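PDB 4PVA: GH62 hydrolase from Scytalidium thermophilum, which probably removes arabinofuranosyl side groups from arabinoxylan as a GH62 alpha-L-arabinofuranosidase of a thermophilic, lignocellulose-degrading fungus. Local coordinates for residues I151-G157 with D185-Y191; V162-V167 with E222-Y227. All coordinates share one frame; numbering follows the deposited sequence.

In the fold
Both contacts reach the same four-stranded antiparallel sheet, 162-168 to 208-212, but at very different depths. Interaction 1 lies about 18 Å from the centre of the chain and is partly buried; it joins helix 150-155 and the residues after it to the turn entering strand 189-196 through one side-chain-to-backbone hydrogen bond and isoleucine packing on a tyrosine ring, the turn itself being braced internally around one carboxylate. Interaction 2, about 6 Å from the centre and buried, sets strand 162-168 beside strand 222-229 of the next sheet, with an indole, aliphatic groups and two waters between them. The contacts adjoin: Asp186 OD1 lies 2.6 Å from Glu222 OE1, a close pair of acidic groups, and Leu190 packs on Ala224.

Interaction 1. Residues I151-G157 with D185-Y191; sequences IIADNIG and DDNGHLY
Ile156 and Asp185 mark the nearest backbone approach, their CA atoms 5.6 Å apart, beside the turn that leads into strand 189-191. Helix 151-155 and this strand run almost exactly antiparallel, at 174°, but their axes stay 10.6 Å apart, and side chains bridge the interval. The direct bond across it is from Asn187 ND2 to Asn155 O, 2.9 Å long and fairly straight; the oxygen lies in the amide plane of Asn187, while the donor is tilted from the carbonyl plane. Asn187 reaches it because its CG is anti to the backbone N (chi1 -159°). Asn155 O also faces the edge of the His189 ring, 3.2 Å from CE1. The amide of Asn155 turns back into its own helix, ND2 meeting an in-plane lone pair of Ile151 O at 2.8 Å, while its CB packs against Tyr191 OH. The Tyr191 ring takes Ile152 CG1 over the centre of one face, 3.7 Å from the centroid. Its hydroxyl donates to Asp185 OD2 from above the carboxylate plane at 2.7 Å, while His189 ND1 uses the syn lone pair of the same oxygen. On OD1, the backbone N atoms of Asn187 and His189 arrive from opposite faces, so four bonds fix the rotation of the carboxylate. A leucine in place of Tyr191 would probably leave Asp185 OD2 without one of its donors and deprive Ile152 of the flat face beneath it. The bond from Asn187 N closes an Asx turn, here built into the connection between antiparallel strands 178-184 and 189-196. The contact thus fastens the helix preceding strand 162-168 onto a hairpin turn of a sheet that is consistent with one blade of the GH62 five-bladed beta-propeller.

Interaction 2. Residues V162-V167 with E222-Y227; sequences VDMWVV and EAACIY
With CG anti to the backbone N (chi1 -177°), Trp165 extends its indole across to strand 222-227, where the six-membered ring lies flat over Cys225 CA, 3.8 Å from its centroid, and Cys225 SG sits obliquely to that same indole ring. Asp163, its CG anti to the carbonyl carbon (chi1 -63°), brings OD2 to Ala223 N in a weak, bent bond. On the five-membered ring of Trp165, NE1 donates to Ile226 O at 2.9 Å in a bent bond, the oxygen tilted out of the ring plane. The outer edge of the indole points at the face of Tyr227 in an offset edge-to-face pair with planes at 83°. The strands are nearly parallel, yet no backbone-to-backbone bond joins them. Instead, two waters bridge Asp163 O to Ala224, one to its N and one, by a weak bond at Asp163, to its O. Asp163 OD2 and Glu222 OE2, two acidic oxygens with no bond between them, are 3.4 Å apart; Glu222 is close to a phosphate ion, probably from the crystallisation liquor. Tyr227 OH is held by Val298 N. Strand 162-168 pairs with 178-184, and 222-229 with 238-245, as expected for neighbouring blades of a propeller, while Met164 and Val166 face strand 113-119.

Interaction 1. Residues I151-G157 with D185-Y191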
ATOM      1  N   ILE A 151       6.579 -16.471 -14.639  1.00 12.81           N
ATOM      2  CA  ILE A 151       6.408 -15.261 -15.432  1.00 13.08           C
ATOM      3  C   ILE A 151       7.150 -14.084 -14.795  1.00 12.39           C
ATOM      4  O   ILE A 151       7.652 -13.214 -15.478  1.00 13.20           O
ATOM      5  CB  ILE A 151       4.922 -14.939 -15.664  1.00 13.31           C
ATOM      6  CG1 ILE A 151       4.791 -13.867 -16.741  1.00 13.99           C
ATOM      7  CG2 ILE A 151       4.213 -14.518 -14.400  1.00 13.24           C
ATOM      8  CD1 ILE A 151       3.354 -13.682 -17.230  1.00 14.57           C
ATOM      9  N   ILE A 152       7.203 -14.061 -13.475  1.00 11.76           N
ATOM     10  CA  ILE A 152       7.886 -12.987 -12.760  1.00 11.87           C
ATOM     11  C   ILE A 152       9.414 -13.213 -12.883  1.00 12.06           C
ATOM     12  O   ILE A 152      10.141 -12.299 -13.251  1.00 12.62           O
ATOM     13  CB  ILE A 152       7.435 -12.873 -11.300  1.00 11.61           C
ATOM     14  CG1 ILE A 152       5.944 -12.623 -11.281  1.00 11.51           C
ATOM     15  CG2 ILE A 152       8.157 -11.730 -10.604  1.00 11.82           C
ATOM     16  CD1 ILE A 152       5.367 -12.385  -9.910  1.00 11.58           C
ATOM     17  N   ALA A 153       9.905 -14.445 -12.658  1.00 12.60           N
ATOM     18  CA  ALA A 153      11.327 -14.742 -12.872  1.00 13.17           C
ATOM     19  C   ALA A 153      11.790 -14.434 -14.302  1.00 13.55           C
ATOM     20  O   ALA A 153      12.906 -13.933 -14.516  1.00 14.20           O
ATOM     21  CB  ALA A 153      11.641 -16.200 -12.503  1.00 13.46           C
ATOM     22  N   ASP A 154      10.917 -14.664 -15.273  1.00 14.38           N
ATOM     23  CA  ASP A 154      11.275 -14.422 -16.669  1.00 15.43           C
ATOM     24  C   ASP A 154      11.317 -12.960 -17.034  1.00 15.64           C
ATOM     25  O   ASP A 154      11.942 -12.590 -18.032  1.00 17.62           O
ATOM     26  CB  ASP A 154      10.270 -15.072 -17.605  1.00 16.44           C
ATOM     27  CG  ASP A 154      10.421 -16.585 -17.707  1.00 17.42           C
ATOM     28  OD1 ASP A 154      11.424 -17.156 -17.222  1.00 18.53           O
ATOM     29  OD2 ASP A 154       9.475 -17.208 -18.259  1.00 19.66           O
ATOM     30  N   ASN A 155      10.621 -12.101 -16.291  1.00 14.64           N
ATOM     31  CA  ASN A 155      10.488 -10.687 -16.696  1.00 15.18           C
ATOM     32  C   ASN A 155      11.062  -9.687 -15.697  1.00 14.58           C
ATOM     33  O   ASN A 155      11.025  -8.486 -15.941  1.00 14.56           O
ATOM     34  CB  ASN A 155       9.010 -10.376 -16.930  1.00 15.48           C
ATOM     35  CG  ASN A 155       8.487 -10.998 -18.198  1.00 16.13           C
ATOM     36  OD1 ASN A 155       8.769 -10.500 -19.291  1.00 19.19           O
ATOM     37  ND2 ASN A 155       7.783 -12.102 -18.073  1.00 15.46           N
ATOM     38  N   ILE A 156      11.614 -10.176 -14.577  1.00 14.03           N
ATOM     39  CA  ILE A 156      12.107  -9.297 -13.515  1.00 14.53           C
ATOM     40  C   ILE A 156      13.381  -8.560 -13.869  1.00 15.15           C
ATOM     41  O   ILE A 156      13.641  -7.493 -13.313  1.00 15.17           O
ATOM     42  CB  ILE A 156      12.258 -10.087 -12.203  1.00 14.80           C
ATOM     43  CG1 ILE A 156      12.532  -9.168 -10.993  1.00 14.65           C
ATOM     44  CG2 ILE A 156      13.291 -11.201 -12.293  1.00 15.71           C
ATOM     45  CD1 ILE A 156      12.258  -9.877  -9.687  1.00 15.97           C
ATOM     46  N   GLY A 157      14.209  -9.122 -14.745  1.00 16.15           N
ATOM     47  CA  GLY A 157      15.493  -8.486 -15.057  1.00 17.00           C
ATOM     48  C   GLY A 157      16.304  -8.240 -13.791  1.00 17.10           C
ATOM     49  O   GLY A 157      16.495  -9.138 -12.963  1.00 18.14           O
ATOM     50  N   ASP A 185       7.565  -5.653 -10.064  1.00 11.56           N
ATOM     51  CA  ASP A 185       8.928  -6.200 -10.164  1.00 11.80           C
ATOM     52  C   ASP A 185      10.001  -5.127 -10.250  1.00 12.43           C
ATOM     53  O   ASP A 185      11.176  -5.472 -10.508  1.00 13.01           O
ATOM     54  CB  ASP A 185       9.061  -7.188 -11.315  1.00 11.77           C
ATOM     55  CG  ASP A 185       8.786  -6.591 -12.671  1.00 11.88           C
ATOM     56  OD1 ASP A 185       8.506  -5.383 -12.782  1.00 11.72           O
ATOM     57  OD2 ASP A 185       8.845  -7.378 -13.648  1.00 11.75           O
ATOM     58  N   ASP A 186       9.702  -3.852 -10.022  1.00 12.67           N
ATOM     59  CA  ASP A 186      10.671  -2.802 -10.247  1.00 14.02           C
ATOM     60  C   ASP A 186      11.316  -2.928 -11.622  1.00 14.11           C
ATOM     61  O   ASP A 186      12.470  -2.505 -11.834  1.00 15.46           O
ATOM     62  CB  ASP A 186      11.737  -2.814  -9.130  1.00 14.79           C
ATOM     63  CG  ASP A 186      11.241  -2.259  -7.821  1.00 15.60           C
ATOM     64  OD1 ASP A 186      10.109  -1.744  -7.762  1.00 16.46           O
ATOM     65  OD2 ASP A 186      11.994  -2.409  -6.841  1.00 18.11           O
ATOM     66  N   ASN A 187      10.584  -3.456 -12.570  1.00 13.55           N
ATOM     67  CA  ASN A 187      11.048  -3.606 -13.936  1.00 13.87           C
ATOM     68  C   ASN A 187       9.951  -3.328 -14.930  1.00 13.56           C
ATOM     69  O   ASN A 187       9.977  -3.844 -16.025  1.00 14.48           O
ATOM     70  CB  ASN A 187      11.673  -4.998 -14.173  1.00 14.31           C
ATOM     71  CG  ASN A 187      12.595  -5.018 -15.372  1.00 14.86           C
ATOM     72  OD1 ASN A 187      13.335  -4.065 -15.592  1.00 16.26           O
ATOM     73  ND2 ASN A 187      12.556  -6.068 -16.136  1.00 14.94           N
ATOM     74  N   GLY A 188       8.995  -2.512 -14.552  1.00 13.50           N
ATOM     75  CA  GLY A 188       7.993  -2.022 -15.480  1.00 13.82           C
ATOM     76  C   GLY A 188       6.757  -2.880 -15.647  1.00 12.96           C
ATOM     77  O   GLY A 188       5.952  -2.601 -16.510  1.00 14.12           O
ATOM     78  N   HIS A 189       6.581  -3.900 -14.821  1.00 12.36           N
ATOM     79  CA  HIS A 189       5.397  -4.781 -14.907  1.00 11.90           C
ATOM     80  C   HIS A 189       4.553  -4.712 -13.649  1.00 11.30           C
ATOM     81  O   HIS A 189       5.069  -4.570 -12.536  1.00 11.90           O
ATOM     82  CB  HIS A 189       5.789  -6.241 -15.144  1.00 12.01           C
ATOM     83  CG  HIS A 189       6.743  -6.434 -16.287  1.00 12.43           C
ATOM     84  ND1 HIS A 189       8.086  -6.647 -16.092  1.00 12.86           N
ATOM     85  CD2 HIS A 189       6.549  -6.389 -17.626  1.00 13.08           C
ATOM     86  CE1 HIS A 189       8.678  -6.739 -17.271  1.00 13.29           C
ATOM     87  NE2 HIS A 189       7.776  -6.595 -18.211  1.00 13.87           N
ATOM     88  N   LEU A 190       3.260  -4.866 -13.864  1.00 10.66           N
ATOM     89  CA  LEU A 190       2.266  -5.076 -12.800  1.00 10.38           C
ATOM     90  C   LEU A 190       1.635  -6.432 -13.064  1.00 10.28           C
ATOM     91  O   LEU A 190       1.100  -6.657 -14.162  1.00 10.64           O
ATOM     92  CB  LEU A 190       1.255  -3.941 -12.770  1.00 10.88           C
ATOM     93  CG  LEU A 190       0.167  -4.044 -11.681  1.00 11.18           C
ATOM     94  CD1 LEU A 190       0.737  -3.909 -10.305  1.00 11.21           C
ATOM     95  CD2 LEU A 190      -0.925  -3.028 -11.874  1.00 11.97           C
ATOM     96  N   TYR A 191       1.693  -7.301 -12.051  1.00 10.21           N
ATOM     97  CA  TYR A 191       1.207  -8.667 -12.135  1.00 10.21           C
ATOM     98  C   TYR A 191      -0.052  -8.839 -11.316  1.00  9.96           C
ATOM     99  O   TYR A 191      -0.249  -8.137 -10.352  1.00 10.11           O
ATOM    100  CB  TYR A 191       2.225  -9.676 -11.630  1.00 10.38           C
ATOM    101  CG  TYR A 191       3.576  -9.611 -12.320  1.00 10.77           C
ATOM    102  CD1 TYR A 191       3.815 -10.342 -13.454  1.00 11.41           C
ATOM    103  CD2 TYR A 191       4.607  -8.855 -11.835  1.00 11.14           C
ATOM    104  CE1 TYR A 191       5.063 -10.290 -14.105  1.00 11.67           C
ATOM    105  CE2 TYR A 191       5.847  -8.796 -12.467  1.00 11.80           C
ATOM    106  CZ  TYR A 191       6.051  -9.498 -13.593  1.00 11.67           C
ATOM    107  OH  TYR A 191       7.339  -9.492 -14.205  1.00 13.08           O
TER

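Interaction 2. Residues V162-V167 with E222-Y227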
ATOM      1  N   VAL A 162       8.082  -7.166  -5.406  1.00 11.14           N
ATOM      2  CA  VAL A 162       7.734  -6.318  -4.270  1.00 11.30           C
ATOM      3  C   VAL A 162       6.270  -5.869  -4.345  1.00 10.64           C
ATOM      4  O   VAL A 162       5.623  -5.911  -5.410  1.00 10.71           O
ATOM      5  CB  VAL A 162       8.643  -5.045  -4.203  1.00 12.00           C
ATOM      6  CG1 VAL A 162      10.095  -5.412  -4.039  1.00 13.13           C
ATOM      7  CG2 VAL A 162       8.475  -4.164  -5.435  1.00 12.11           C
ATOM      8  N   ASP A 163       5.785  -5.366  -3.212  1.00 10.31           N
ATOM      9  CA  ASP A 163       4.587  -4.546  -3.113  1.00 10.35           C
ATOM     10  C   ASP A 163       3.327  -5.304  -3.417  1.00 10.01           C
ATOM     11  O   ASP A 163       2.636  -5.102  -4.451  1.00  9.71           O
ATOM     12  CB  ASP A 163       4.727  -3.275  -3.949  1.00 10.71           C
ATOM     13  CG  ASP A 163       5.833  -2.402  -3.447  1.00 11.76           C
ATOM     14  OD1 ASP A 163       6.494  -2.746  -2.430  1.00 12.56           O
ATOM     15  OD2 ASP A 163       6.095  -1.343  -4.011  1.00 12.82           O
HETATM   16  N   MSE A 164       2.961  -6.158  -2.468  1.00  9.93           N
HETATM   17  CA  MSE A 164       1.854  -7.094  -2.626  1.00 10.09           C
HETATM   18  C   MSE A 164       0.547  -6.470  -2.189  1.00  9.92           C
HETATM   19  O   MSE A 164       0.462  -5.804  -1.134  1.00 10.71           O
HETATM   20  CB  MSE A 164       2.163  -8.317  -1.735  1.00 10.61           C
HETATM   21  CG  MSE A 164       3.571  -8.869  -1.777  1.00 11.22           C
HETATM   22 SE   MSE A 164       4.004  -9.390  -3.603  0.55 11.24          SE
HETATM   23  CE  MSE A 164       5.910  -9.789  -3.297  1.00 11.74           C
ATOM     24  N   TRP A 165      -0.512  -6.678  -2.969  1.00  9.51           N
ATOM     25  CA  TRP A 165      -1.816  -6.069  -2.690  1.00  9.24           C
ATOM     26  C   TRP A 165      -2.940  -7.038  -2.985  1.00  9.36           C
ATOM     27  O   TRP A 165      -3.060  -7.497  -4.130  1.00  9.39           O
ATOM     28  CB  TRP A 165      -1.999  -4.811  -3.572  1.00  9.14           C
ATOM     29  CG  TRP A 165      -3.273  -4.092  -3.306  1.00  9.15           C
ATOM     30  CD1 TRP A 165      -4.502  -4.324  -3.855  1.00  9.11           C
ATOM     31  CD2 TRP A 165      -3.438  -3.013  -2.406  1.00  9.29           C
ATOM     32  NE1 TRP A 165      -5.431  -3.457  -3.331  1.00  9.22           N
ATOM     33  CE2 TRP A 165      -4.794  -2.657  -2.424  1.00  9.41           C
ATOM     34  CE3 TRP A 165      -2.578  -2.329  -1.554  1.00  9.91           C
ATOM     35  CZ2 TRP A 165      -5.295  -1.612  -1.677  1.00  9.94           C
ATOM     36  CZ3 TRP A 165      -3.095  -1.305  -0.782  1.00 10.49           C
ATOM     37  CH2 TRP A 165      -4.425  -0.962  -0.850  1.00 10.42           C
ATOM     38  N   VAL A 166      -3.785  -7.323  -2.006  1.00  9.62           N
ATOM     39  CA  VAL A 166      -4.980  -8.128  -2.220  1.00 10.03           C
ATOM     40  C   VAL A 166      -6.228  -7.252  -2.291  1.00 10.05           C
ATOM     41  O   VAL A 166      -6.403  -6.316  -1.508  1.00 10.11           O
ATOM     42  CB  VAL A 166      -5.158  -9.170  -1.083  1.00 10.73           C
ATOM     43  CG1 VAL A 166      -6.521  -9.848  -1.093  1.00 10.95           C
ATOM     44  CG2 VAL A 166      -4.037 -10.175  -1.141  1.00 11.22           C
ATOM     45  N   VAL A 167      -7.117  -7.596  -3.214  1.00 10.13           N
ATOM     46  CA  VAL A 167      -8.454  -7.029  -3.256  1.00 10.68           C
ATOM     47  C   VAL A 167      -9.417  -8.075  -3.773  1.00 11.13           C
ATOM     48  O   VAL A 167      -9.127  -8.776  -4.732  1.00 11.21           O
ATOM     49  CB  VAL A 167      -8.493  -5.708  -4.073  1.00 10.54           C
ATOM     50  CG1 VAL A 167      -7.958  -5.920  -5.476  1.00 11.08           C
ATOM     51  CG2 VAL A 167      -9.912  -5.131  -4.114  1.00 10.99           C
ATOM     52  N   GLU A 222       5.989   0.815  -8.783  1.00 11.66           N
ATOM     53  CA  GLU A 222       5.594  -0.130  -7.752  1.00 12.42           C
ATOM     54  C   GLU A 222       4.477   0.485  -6.926  1.00 10.91           C
ATOM     55  O   GLU A 222       3.809   1.435  -7.334  1.00 10.39           O
ATOM     56  CB  GLU A 222       6.757  -0.679  -6.932  1.00 14.29           C
ATOM     57  CG  GLU A 222       7.380   0.499  -6.247  1.00 14.70           C
ATOM     58  CD  GLU A 222       8.559   0.175  -5.307  1.00 15.74           C
ATOM     59  OE1 GLU A 222       9.437  -0.677  -5.485  1.00 16.45           O
ATOM     60  OE2 GLU A 222       8.613   0.888  -4.325  1.00 16.75           O
ATOM     61  N   ALA A 223       4.203  -0.132  -5.801  1.00 10.59           N
ATOM     62  CA  ALA A 223       3.320   0.408  -4.765  1.00 10.42           C
ATOM     63  C   ALA A 223       1.891   0.548  -5.262  1.00 10.37           C
ATOM     64  O   ALA A 223       1.187   1.524  -4.959  1.00 10.52           O
ATOM     65  CB  ALA A 223       3.877   1.713  -4.207  1.00 10.70           C
ATOM     66  N   ALA A 224       1.403  -0.448  -5.976  1.00 10.09           N
ATOM     67  CA  ALA A 224       0.038  -0.413  -6.455  1.00 10.01           C
ATOM     68  C   ALA A 224      -0.967  -0.496  -5.305  1.00 10.19           C
ATOM     69  O   ALA A 224      -0.775  -1.172  -4.283  1.00 10.29           O
ATOM     70  CB  ALA A 224      -0.213  -1.547  -7.416  1.00 10.54           C
ATOM     71  N   CYS A 225      -2.080   0.181  -5.525  1.00  9.69           N
ATOM     72  CA  CYS A 225      -3.288   0.081  -4.702  1.00 10.02           C
ATOM     73  C   CYS A 225      -4.448  -0.102  -5.638  1.00  9.48           C
ATOM     74  O   CYS A 225      -4.546   0.617  -6.616  1.00  9.41           O
ATOM     75  CB  CYS A 225      -3.562   1.377  -3.909  1.00 10.67           C
ATOM     76  SG  CYS A 225      -2.249   2.004  -2.860  1.00 12.09           S
ATOM     77  N   ILE A 226      -5.343  -1.038  -5.339  1.00  9.45           N
ATOM     78  CA  ILE A 226      -6.591  -1.205  -6.072  1.00  9.79           C
ATOM     79  C   ILE A 226      -7.729  -1.139  -5.077  1.00  9.76           C
ATOM     80  O   ILE A 226      -7.812  -1.953  -4.151  1.00 10.16           O
ATOM     81  CB  ILE A 226      -6.663  -2.521  -6.877  1.00 10.17           C
ATOM     82  CG1 ILE A 226      -5.577  -2.633  -7.978  1.00 10.28           C
ATOM     83  CG2 ILE A 226      -8.032  -2.648  -7.500  1.00 10.56           C
ATOM     84  CD1 ILE A 226      -4.156  -2.833  -7.522  1.00 10.42           C
ATOM     85  N   TYR A 227      -8.610  -0.170  -5.279  1.00  9.66           N
ATOM     86  CA  TYR A 227      -9.753   0.112  -4.386  1.00  9.97           C
ATOM     87  C   TYR A 227     -11.066   0.013  -5.132  1.00 10.43           C
ATOM     88  O   TYR A 227     -11.170   0.396  -6.295  1.00 10.88           O
ATOM     89  CB  TYR A 227      -9.652   1.508  -3.820  1.00 10.16           C
ATOM     90  CG  TYR A 227      -8.473   1.765  -2.936  1.00 10.09           C
ATOM     91  CD1 TYR A 227      -8.404   1.201  -1.673  1.00 10.45           C
ATOM     92  CD2 TYR A 227      -7.439   2.593  -3.312  1.00 10.04           C
ATOM     93  CE1 TYR A 227      -7.343   1.442  -0.839  1.00 10.67           C
ATOM     94  CE2 TYR A 227      -6.379   2.844  -2.475  1.00 10.34           C
ATOM     95  CZ  TYR A 227      -6.326   2.262  -1.241  1.00 10.26           C
ATOM     96  OH  TYR A 227      -5.257   2.520  -0.408  1.00 10.37           O
TER
HETATM   97  O   HOH W   1       2.583  -3.122  -6.544  1.00 11.73           O
HETATM   98  O   HOH W   2       1.327  -2.660  -3.359  1.00 12.19           O